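Local structure of putative nucleotidyltransferase TM1012 (Thermotoga maritima, 4HX0) at residues L12-K17 against I89-K94; W29-S34 against I49-D54. The protein is a putative nucleotidyltransferase of the polymerase beta-like superfamily, related to aminoglycoside 2''-adenylyltransferases, and probably transfers a nucleotide to a substrate not yet known. All coordinates share one frame; numbering follows the deposited sequence. Where two conformers were deposited one is given.

Contact 1. Residues L12-K17 against I89-K94; sequences LRVLRK and IIDGIK. With BU1 (1,4-butanediol), chain J.
V14 and K17, one turn apart on helix 9-22, meet the tip of the beta hairpin formed by strands 81-90 and 93-103, which closes in a type I' turn from I90 to I93. The turn is pinned by reciprocal backbone bonds between I90 and I93. V14 fits over it with both methyl groups in use: CG1 lies 3.7 Å from I90 CB, while CG2 sits 3.4 Å from I90 O and also meets I93 CD1. The torsion that turns CG1 anti to the backbone N (chi1 171°) spreads the two branches across the turn, CG1 on the I90 side chain, CG2 on the I90 carbonyl oxygen and I93 CD1. At the outer edge the contact becomes ionic. The extended chain of K17 passes I90 CG2 with its CD and brings NZ to the D91 carboxylate, approaching from the opposite direction. NZ donates to the syn lone pair of D91 OD2, 2.8 Å away; the bond to OD1 is weak, so the grip is uneven. D91 was modelled in two conformers, and this salt bridge describes one of them. K17 NZ also donates to O6 of a butanediol at 3.0 Å, a ligand that R21 binds as well. Deeper in the fold, I49 of strand 49-53 packs on V14 and I93, F68 and I18 touch I90, and L15 of the same helix turns to strand 128-133.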
ATOM      1  N   LEU A  12      14.517   3.416  -3.113  1.00 20.70           N
ATOM      2  CA  LEU A  12      15.208   2.262  -2.541  1.00 20.76           C
ATOM      3  C   LEU A  12      15.824   2.591  -1.186  1.00 21.69           C
ATOM      4  O   LEU A  12      15.804   1.780  -0.259  1.00 21.03           O
ATOM      5  CB  LEU A  12      16.286   1.763  -3.504  1.00 22.09           C
ATOM      6  CG  LEU A  12      15.765   1.107  -4.782  1.00 22.85           C
ATOM      7  CD1 LEU A  12      16.961   0.862  -5.695  1.00 23.30           C
ATOM      8  CD2 LEU A  12      14.980  -0.171  -4.511  1.00 24.37           C
ATOM      9  N   ARG A  13      16.343   3.811  -1.070  1.00 22.26           N
ATOM     10  CA  ARG A  13      16.933   4.267   0.173  0.53 22.92           C
ATOM     11  C   ARG A  13      15.895   4.305   1.287  1.00 21.03           C
ATOM     12  O   ARG A  13      16.149   3.853   2.389  1.00 20.26           O
ATOM     13  CB  ARG A  13      17.561   5.645  -0.015  0.53 24.72           C
ATOM     14  CG  ARG A  13      18.851   5.614  -0.815  0.53 26.75           C
ATOM     15  CD  ARG A  13      19.664   6.871  -0.567  0.53 28.14           C
ATOM     16  NE  ARG A  13      18.988   8.081  -1.028  0.53 28.55           N
ATOM     17  CZ  ARG A  13      19.055   8.558  -2.268  0.53 29.73           C
ATOM     18  NH1 ARG A  13      19.762   7.928  -3.206  0.53 29.34           N
ATOM     19  NH2 ARG A  13      18.406   9.670  -2.569  0.53 29.64           N
ATOM     20  N   VAL A  14      14.725   4.846   0.975  1.00 21.03           N
ATOM     21  CA  VAL A  14      13.662   4.929   1.969  1.00 20.86           C
ATOM     22  C   VAL A  14      13.128   3.533   2.254  1.00 20.65           C
ATOM     23  O   VAL A  14      12.887   3.171   3.402  1.00 21.82           O
ATOM     24  CB  VAL A  14      12.556   5.892   1.531  1.00 20.97           C
ATOM     25  CG1 VAL A  14      11.360   5.790   2.476  1.00 21.32           C
ATOM     26  CG2 VAL A  14      13.129   7.298   1.480  1.00 22.67           C
ATOM     27  N   LEU A  15      12.990   2.727   1.215  1.00 19.89           N
ATOM     28  CA  LEU A  15      12.608   1.331   1.430  1.00 19.45           C
ATOM     29  C   LEU A  15      13.571   0.619   2.387  1.00 19.42           C
ATOM     30  O   LEU A  15      13.139  -0.160   3.225  1.00 20.29           O
ATOM     31  CB  LEU A  15      12.512   0.597   0.101  1.00 18.81           C
ATOM     32  CG  LEU A  15      12.064  -0.868   0.169  1.00 18.85           C
ATOM     33  CD1 LEU A  15      10.667  -1.008   0.770  1.00 18.15           C
ATOM     34  CD2 LEU A  15      12.097  -1.440  -1.237  1.00 18.74           C
ATOM     35  N   ARG A  16      14.871   0.884   2.259  1.00 19.88           N
ATOM     36  CA  ARG A  16      15.843   0.271   3.152  0.50 20.78           C
ATOM     37  C   ARG A  16      15.625   0.735   4.590  1.00 20.17           C
ATOM     38  O   ARG A  16      15.696  -0.073   5.528  1.00 19.74           O
ATOM     39  CB  ARG A  16      17.279   0.542   2.684  0.50 21.65           C
ATOM     40  CG  ARG A  16      18.347  -0.075   3.578  0.50 23.22           C
ATOM     41  CD  ARG A  16      19.654  -0.287   2.833  0.50 24.05           C
ATOM     42  NE  ARG A  16      20.018  -1.704   2.751  0.50 25.12           N
ATOM     43  CZ  ARG A  16      20.018  -2.432   1.642  0.50 24.70           C
ATOM     44  NH1 ARG A  16      19.669  -1.897   0.473  0.50 22.67           N
ATOM     45  NH2 ARG A  16      20.376  -3.710   1.708  0.50 24.97           N
ATOM     46  N   LYS A  17      15.360   2.030   4.751  1.00 20.73           N
ATOM     47  CA  LYS A  17      15.075   2.609   6.061  1.00 20.40           C
ATOM     48  C   LYS A  17      13.849   1.968   6.678  1.00 20.85           C
ATOM     49  O   LYS A  17      13.848   1.654   7.873  1.00 20.58           O
ATOM     50  CB  LYS A  17      14.921   4.123   5.945  1.00 21.78           C
ATOM     51  CG  LYS A  17      16.257   4.819   5.814  1.00 24.61           C
ATOM     52  CD  LYS A  17      16.122   6.335   5.710  1.00 27.30           C
ATOM     53  CE  LYS A  17      17.503   6.987   5.806  1.00 28.97           C
ATOM     54  NZ  LYS A  17      17.357   8.463   5.845  1.00 32.50           N
ATOM     55  N   ILE A  89       6.635  10.764   6.258  1.00 18.67           N
ATOM     56  CA  ILE A  89       7.492  11.297   5.258  1.00 18.64           C
ATOM     57  C   ILE A  89       8.907  10.927   5.677  1.00 18.28           C
ATOM     58  O   ILE A  89       9.341  11.244   6.767  1.00 17.43           O
ATOM     59  CB  ILE A  89       7.276  12.813   5.047  1.00 18.63           C
ATOM     60  CG1 ILE A  89       5.873  13.058   4.455  1.00 19.24           C
ATOM     61  CG2 ILE A  89       8.350  13.358   4.127  1.00 19.20           C
ATOM     62  CD1 ILE A  89       5.551  14.508   4.200  1.00 22.54           C
ATOM     63  N   ILE A  90       9.603  10.198   4.817  1.00 18.75           N
ATOM     64  CA  ILE A  90      10.970   9.812   5.101  1.00 19.20           C
ATOM     65  C   ILE A  90      11.814  10.348   3.967  1.00 21.30           C
ATOM     66  O   ILE A  90      11.546  10.060   2.797  1.00 19.72           O
ATOM     67  CB  ILE A  90      11.146   8.271   5.215  1.00 19.62           C
ATOM     68  CG1 ILE A  90      10.175   7.670   6.247  1.00 18.97           C
ATOM     69  CG2 ILE A  90      12.600   7.941   5.558  1.00 18.01           C
ATOM     70  CD1 ILE A  90      10.169   6.140   6.289  1.00 18.39           C
ATOM     71  N   ASP A  91      12.821  11.156   4.317  1.00 23.33           N
ATOM     72  CA  ASP A  91      13.685  11.776   3.305  0.50 25.23           C
ATOM     73  C   ASP A  91      12.875  12.430   2.177  1.00 24.41           C
ATOM     74  O   ASP A  91      13.223  12.282   1.015  1.00 23.58           O
ATOM     75  CB  ASP A  91      14.637  10.736   2.686  0.50 28.35           C
ATOM     76  CG  ASP A  91      15.481  10.028   3.718  0.50 30.86           C
ATOM     77  OD1 ASP A  91      15.495  10.472   4.884  0.50 33.58           O
ATOM     78  OD2 ASP A  91      16.141   9.031   3.358  0.50 34.93           O
ATOM     79  N   GLY A  92      11.790  13.109   2.530  1.00 22.93           N
ATOM     80  CA  GLY A  92      10.923  13.767   1.568  1.00 23.03           C
ATOM     81  C   GLY A  92      10.033  12.857   0.739  1.00 23.44           C
ATOM     82  O   GLY A  92       9.358  13.324  -0.154  1.00 25.32           O
ATOM     83  N   ILE A  93      10.030  11.558   1.030  1.00 21.28           N
ATOM     84  CA  ILE A  93       9.183  10.634   0.296  1.00 21.67           C
ATOM     85  C   ILE A  93       7.996  10.256   1.182  1.00 20.31           C
ATOM     86  O   ILE A  93       8.185   9.918   2.348  1.00 18.53           O
ATOM     87  CB  ILE A  93       9.981   9.412  -0.154  1.00 22.40           C
ATOM     88  CG1 ILE A  93      10.985   9.855  -1.229  1.00 23.15           C
ATOM     89  CG2 ILE A  93       9.067   8.313  -0.718  1.00 23.24           C
ATOM     90  CD1 ILE A  93      11.879   8.728  -1.646  1.00 25.25           C
ATOM     91  N   LYS A  94       6.796  10.330   0.608  1.00 21.48           N
ATOM     92  CA  LYS A  94       5.565  10.045   1.326  1.00 21.92           C
ATOM     93  C   LYS A  94       5.372   8.545   1.413  1.00 21.57           C
ATOM     94  O   LYS A  94       5.507   7.836   0.418  1.00 20.15           O
ATOM     95  CB  LYS A  94       4.357  10.629   0.612  1.00 25.17           C
ATOM     96  CG  LYS A  94       3.054  10.497   1.402  1.00 29.88           C
ATOM     97  CD  LYS A  94       2.599  11.838   1.939  1.00 33.60           C
ATOM     98  CE  LYS A  94       2.338  12.776   0.764  1.00 35.83           C
ATOM     99  NZ  LYS A  94       2.178  14.180   1.221  1.00 38.86           N
TER
HETATM  100  C1  BU1 J 209      15.749   6.032   9.338  1.00 41.37           C
HETATM  101  C2  BU1 J 209      16.523   7.135  10.052  1.00 44.80           C
HETATM  102  C3  BU1 J 209      17.020   8.137   9.021  1.00 44.53           C
HETATM  103  C4  BU1 J 209      16.592   9.565   9.317  1.00 45.94           C
HETATM  104  O5  BU1 J 209      15.867   4.814  10.073  1.00 45.52           O
HETATM  105  O6  BU1 J 209      16.239  10.203   8.079  1.00 46.47           O

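Contact 2. Residues W29-S34 against I49-D54; sequences WVVTGS and IDIQTD. With BU1 (1,4-butanediol), chain P; BU1 (1,4-butanediol), chain L.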
ATOM      1  N   TRP A  29       3.219  -6.689   7.154  1.00 18.51           N
ATOM      2  CA  TRP A  29       3.202  -5.598   6.230  1.00 17.92           C
ATOM      3  C   TRP A  29       3.612  -6.039   4.862  1.00 18.40           C
ATOM      4  O   TRP A  29       4.277  -7.060   4.677  1.00 18.36           O
ATOM      5  CB  TRP A  29       4.080  -4.446   6.729  1.00 18.13           C
ATOM      6  CG  TRP A  29       5.549  -4.782   6.728  1.00 19.53           C
ATOM      7  CD1 TRP A  29       6.226  -5.656   7.570  1.00 20.03           C
ATOM      8  CD2 TRP A  29       6.569  -4.281   5.804  1.00 19.76           C
ATOM      9  NE1 TRP A  29       7.550  -5.712   7.239  1.00 19.97           N
ATOM     10  CE2 TRP A  29       7.825  -4.903   6.205  1.00 19.27           C
ATOM     11  CE3 TRP A  29       6.567  -3.388   4.730  1.00 19.31           C
ATOM     12  CZ2 TRP A  29       9.028  -4.650   5.531  1.00 19.10           C
ATOM     13  CZ3 TRP A  29       7.781  -3.121   4.079  1.00 19.19           C
ATOM     14  CH2 TRP A  29       8.978  -3.740   4.469  1.00 18.81           C
ATOM     15  N   VAL A  30       3.208  -5.254   3.884  1.00 17.87           N
ATOM     16  CA  VAL A  30       3.592  -5.476   2.504  1.00 18.55           C
ATOM     17  C   VAL A  30       3.704  -4.122   1.867  1.00 18.88           C
ATOM     18  O   VAL A  30       2.999  -3.188   2.241  1.00 19.01           O
ATOM     19  CB  VAL A  30       2.540  -6.275   1.693  1.00 18.71           C
ATOM     20  CG1 VAL A  30       2.599  -7.753   2.023  1.00 17.94           C
ATOM     21  CG2 VAL A  30       1.142  -5.718   1.907  1.00 19.91           C
ATOM     22  N   VAL A  31       4.606  -4.025   0.912  1.00 18.06           N
ATOM     23  CA  VAL A  31       4.643  -2.860   0.057  1.00 18.34           C
ATOM     24  C   VAL A  31       3.526  -3.095  -0.930  1.00 18.45           C
ATOM     25  O   VAL A  31       3.313  -4.214  -1.405  1.00 17.01           O
ATOM     26  CB  VAL A  31       6.003  -2.777  -0.657  1.00 17.83           C
ATOM     27  CG1 VAL A  31       6.035  -1.651  -1.692  1.00 18.24           C
ATOM     28  CG2 VAL A  31       7.093  -2.547   0.381  1.00 19.13           C
ATOM     29  N   THR A  32       2.775  -2.050  -1.233  1.00 18.60           N
ATOM     30  CA  THR A  32       1.742  -2.175  -2.240  0.56 19.27           C
ATOM     31  C   THR A  32       1.905  -1.020  -3.226  1.00 19.60           C
ATOM     32  O   THR A  32       2.967  -0.409  -3.284  1.00 20.38           O
ATOM     33  CB  THR A  32       0.342  -2.319  -1.587  0.56 19.55           C
ATOM     34  OG1 THR A  32      -0.663  -2.509  -2.593  0.56 19.83           O
ATOM     35  CG2 THR A  32       0.013  -1.120  -0.730  0.56 19.68           C
ATOM     36  N   GLY A  33       0.890  -0.748  -4.040  1.00 20.28           N
ATOM     37  CA  GLY A  33       0.976   0.362  -4.977  0.50 20.52           C
ATOM     38  C   GLY A  33       2.121   0.190  -5.961  1.00 20.32           C
ATOM     39  O   GLY A  33       2.581  -0.927  -6.220  1.00 18.41           O
ATOM     40  N   SER A  34       2.590   1.309  -6.491  1.00 20.39           N
ATOM     41  CA  SER A  34       3.536   1.287  -7.602  0.58 20.37           C
ATOM     42  C   SER A  34       4.829   0.569  -7.230  1.00 20.09           C
ATOM     43  O   SER A  34       5.345  -0.219  -8.017  1.00 20.87           O
ATOM     44  CB  SER A  34       3.834   2.702  -8.097  0.58 20.38           C
ATOM     45  OG  SER A  34       4.445   3.451  -7.074  0.58 20.42           O
ATOM     46  N   ILE A  49       5.461   5.621  -1.395  1.00 23.61           N
ATOM     47  CA  ILE A  49       5.601   4.239  -0.970  1.00 21.67           C
ATOM     48  C   ILE A  49       4.337   3.930  -0.188  1.00 21.34           C
ATOM     49  O   ILE A  49       3.946   4.691   0.698  1.00 21.48           O
ATOM     50  CB  ILE A  49       6.845   4.049  -0.101  1.00 21.67           C
ATOM     51  CG1 ILE A  49       8.127   4.332  -0.913  1.00 22.70           C
ATOM     52  CG2 ILE A  49       6.863   2.654   0.516  1.00 20.45           C
ATOM     53  CD1 ILE A  49       9.388   4.251  -0.073  1.00 23.24           C
ATOM     54  N   ASP A  50       3.677   2.843  -0.556  1.00 19.25           N
ATOM     55  CA  ASP A  50       2.443   2.432   0.097  1.00 19.19           C
ATOM     56  C   ASP A  50       2.745   1.197   0.884  1.00 18.01           C
ATOM     57  O   ASP A  50       3.269   0.237   0.346  1.00 17.52           O
ATOM     58  CB  ASP A  50       1.383   2.086  -0.936  1.00 18.53           C
ATOM     59  CG  ASP A  50       0.987   3.261  -1.755  1.00 22.31           C
ATOM     60  OD1 ASP A  50       0.917   4.364  -1.193  1.00 22.79           O
ATOM     61  OD2 ASP A  50       0.771   3.105  -2.967  1.00 25.65           O
ATOM     62  N   ILE A  51       2.416   1.232   2.163  1.00 18.58           N
ATOM     63  CA  ILE A  51       2.585   0.083   3.007  1.00 18.70           C
ATOM     64  C   ILE A  51       1.194  -0.324   3.434  1.00 18.50           C
ATOM     65  O   ILE A  51       0.441   0.469   3.984  1.00 19.37           O
ATOM     66  CB  ILE A  51       3.461   0.385   4.242  1.00 18.29           C
ATOM     67  CG1 ILE A  51       4.864   0.884   3.839  1.00 19.50           C
ATOM     68  CG2 ILE A  51       3.549  -0.840   5.153  1.00 19.05           C
ATOM     69  CD1 ILE A  51       5.630  -0.039   2.911  1.00 20.76           C
ATOM     70  N   GLN A  52       0.838  -1.559   3.138  1.00 17.62           N
ATOM     71  CA  GLN A  52      -0.411  -2.072   3.600  1.00 17.97           C
ATOM     72  C   GLN A  52      -0.103  -3.070   4.711  1.00 18.25           C
ATOM     73  O   GLN A  52       0.904  -3.785   4.682  1.00 18.70           O
ATOM     74  CB  GLN A  52      -1.157  -2.730   2.446  1.00 18.55           C
ATOM     75  CG  GLN A  52      -2.448  -3.403   2.842  1.00 19.04           C
ATOM     76  CD  GLN A  52      -3.260  -3.806   1.632  1.00 20.15           C
ATOM     77  OE1 GLN A  52      -2.928  -3.432   0.510  1.00 21.29           O
ATOM     78  NE2 GLN A  52      -4.333  -4.563   1.856  1.00 19.23           N
ATOM     79  N   THR A  53      -0.967  -3.105   5.704  1.00 17.51           N
ATOM     80  CA  THR A  53      -0.693  -3.910   6.860  1.00 18.72           C
ATOM     81  C   THR A  53      -2.045  -4.228   7.468  1.00 18.61           C
ATOM     82  O   THR A  53      -3.072  -3.995   6.848  1.00 19.37           O
ATOM     83  CB  THR A  53       0.239  -3.127   7.826  1.00 18.78           C
ATOM     84  OG1 THR A  53       0.516  -3.922   8.984  1.00 19.27           O
ATOM     85  CG2 THR A  53      -0.395  -1.774   8.232  1.00 18.33           C
ATOM     86  N   ASP A  54      -2.061  -4.783   8.659  1.00 19.67           N
ATOM     87  CA  ASP A  54      -3.339  -5.044   9.278  1.00 19.03           C
ATOM     88  C   ASP A  54      -3.600  -3.908  10.239  1.00 18.33           C
ATOM     89  O   ASP A  54      -2.828  -2.962  10.297  1.00 18.75           O
ATOM     90  CB  ASP A  54      -3.379  -6.433   9.907  1.00 19.46           C
ATOM     91  CG  ASP A  54      -2.192  -6.708  10.819  1.00 20.25           C
ATOM     92  OD1 ASP A  54      -1.492  -5.756  11.224  1.00 19.55           O
ATOM     93  OD2 ASP A  54      -1.955  -7.898  11.136  1.00 20.33           O
TER
HETATM   94  C1  BU1 P 215       9.166  -8.078   9.099  1.00 40.29           C
HETATM   95  C2  BU1 P 215       9.809  -7.360   7.906  1.00 35.19           C
HETATM   96  C3  BU1 P 215       9.840  -8.277   6.701  1.00 36.52           C
HETATM   97  C4  BU1 P 215      11.184  -8.314   5.999  1.00 37.99           C
HETATM   98  O5  BU1 P 215       8.098  -7.311   9.683  1.00 39.57           O
HETATM   99  O6  BU1 P 215      11.340  -9.620   5.417  1.00 39.71           O
HETATM  100  C1  BU1 L 211      -0.077   3.552  -7.211  0.50 25.55           C
HETATM  101  C2  BU1 L 211       0.991   4.275  -6.396  0.50 25.38           C
HETATM  102  C3  BU1 L 211       1.068   5.744  -6.800  0.50 25.32           C
HETATM  103  C4  BU1 L 211       2.365   6.070  -7.524  0.50 24.30           C
HETATM  104  O5  BU1 L 211      -0.884   4.492  -7.915  0.50 25.48           O
HETATM  105  O6  BU1 L 211       3.466   5.975  -6.617  0.50 22.72           O
HETATM  106  O   HOH W   1       4.378   1.748  -2.933  1.00 23.63           O
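V30 and Q52 exchange two backbone hydrogen bonds, V30 N to Q52 O at 2.8 Å and Q52 N to V30 O at 2.9 Å, and so set the antiparallel register of strands 29-32 and 49-53, whose axes run at 145°. A straighter bond, 170° at the hydrogen, joins T32 N to D50 O, with the donor standing above the carbonyl plane. Packing is close on the face of V30, T32, D50 and Q52: T32 CG2 reaches 3.5 Å from D50 CB and also touches Q52 CB, which V30 CG2 meets from alongside. T32 OG1, anti to the backbone N, is hydrogen-bonded to E138. On the other face, I51 CD1 touches both V31 CG2 and the rim of the W29 indole, 3.9 Å from W29 CE3. A chi1 of 68° places W29 CG between its backbone N and carbonyl carbon, which lays the ring's edge, near its plane, against that methyl. An alanine at W29 is likely to open a gap beside I51 CD1 and leave I18 and L22 of helix 9-22 without their aromatic neighbour. G33-S34 and the D48-I49-D50 run match the GS and DxD signatures of polymerase beta-like nucleotidyltransferases, in which such aspartates typically bind metal. Here the pairing is looser and a single water takes the place of a direct bond, donating to T32 O at 2.6 Å and accepting from D50 N at 2.7 Å. T32 to S34 were modelled in two conformers; in the one given, G33 CA passes close to D50 OD2, while S34 OG donates at 2.7 Å to O6 of a butanediol that H47 and D48 also bind.

How the contacts relate
The two contacts, with centres 13 Å apart, reach the same sheet, in which strand 93-103 lies beside strand 49-53. K94 O and I49 N, 2.9 Å apart and probably hydrogen-bonded, give the direct backbone link. Helix 9-22 bridges them by side chains: V14 CG1 lies 3.6 Å from I49 CD1, and L15 CD1 lies 3.9 Å from V31 CG2, so V14 spans both contacts, and its neighbour L15 reaches contact 2. Along the chain, contact 2 falls inside the loop that contact 1 closes. The probable active site, marked by S34, D50 and their butanediol, belongs to contact 2; the butanediol at K17 and D91 occupies a separate pocket.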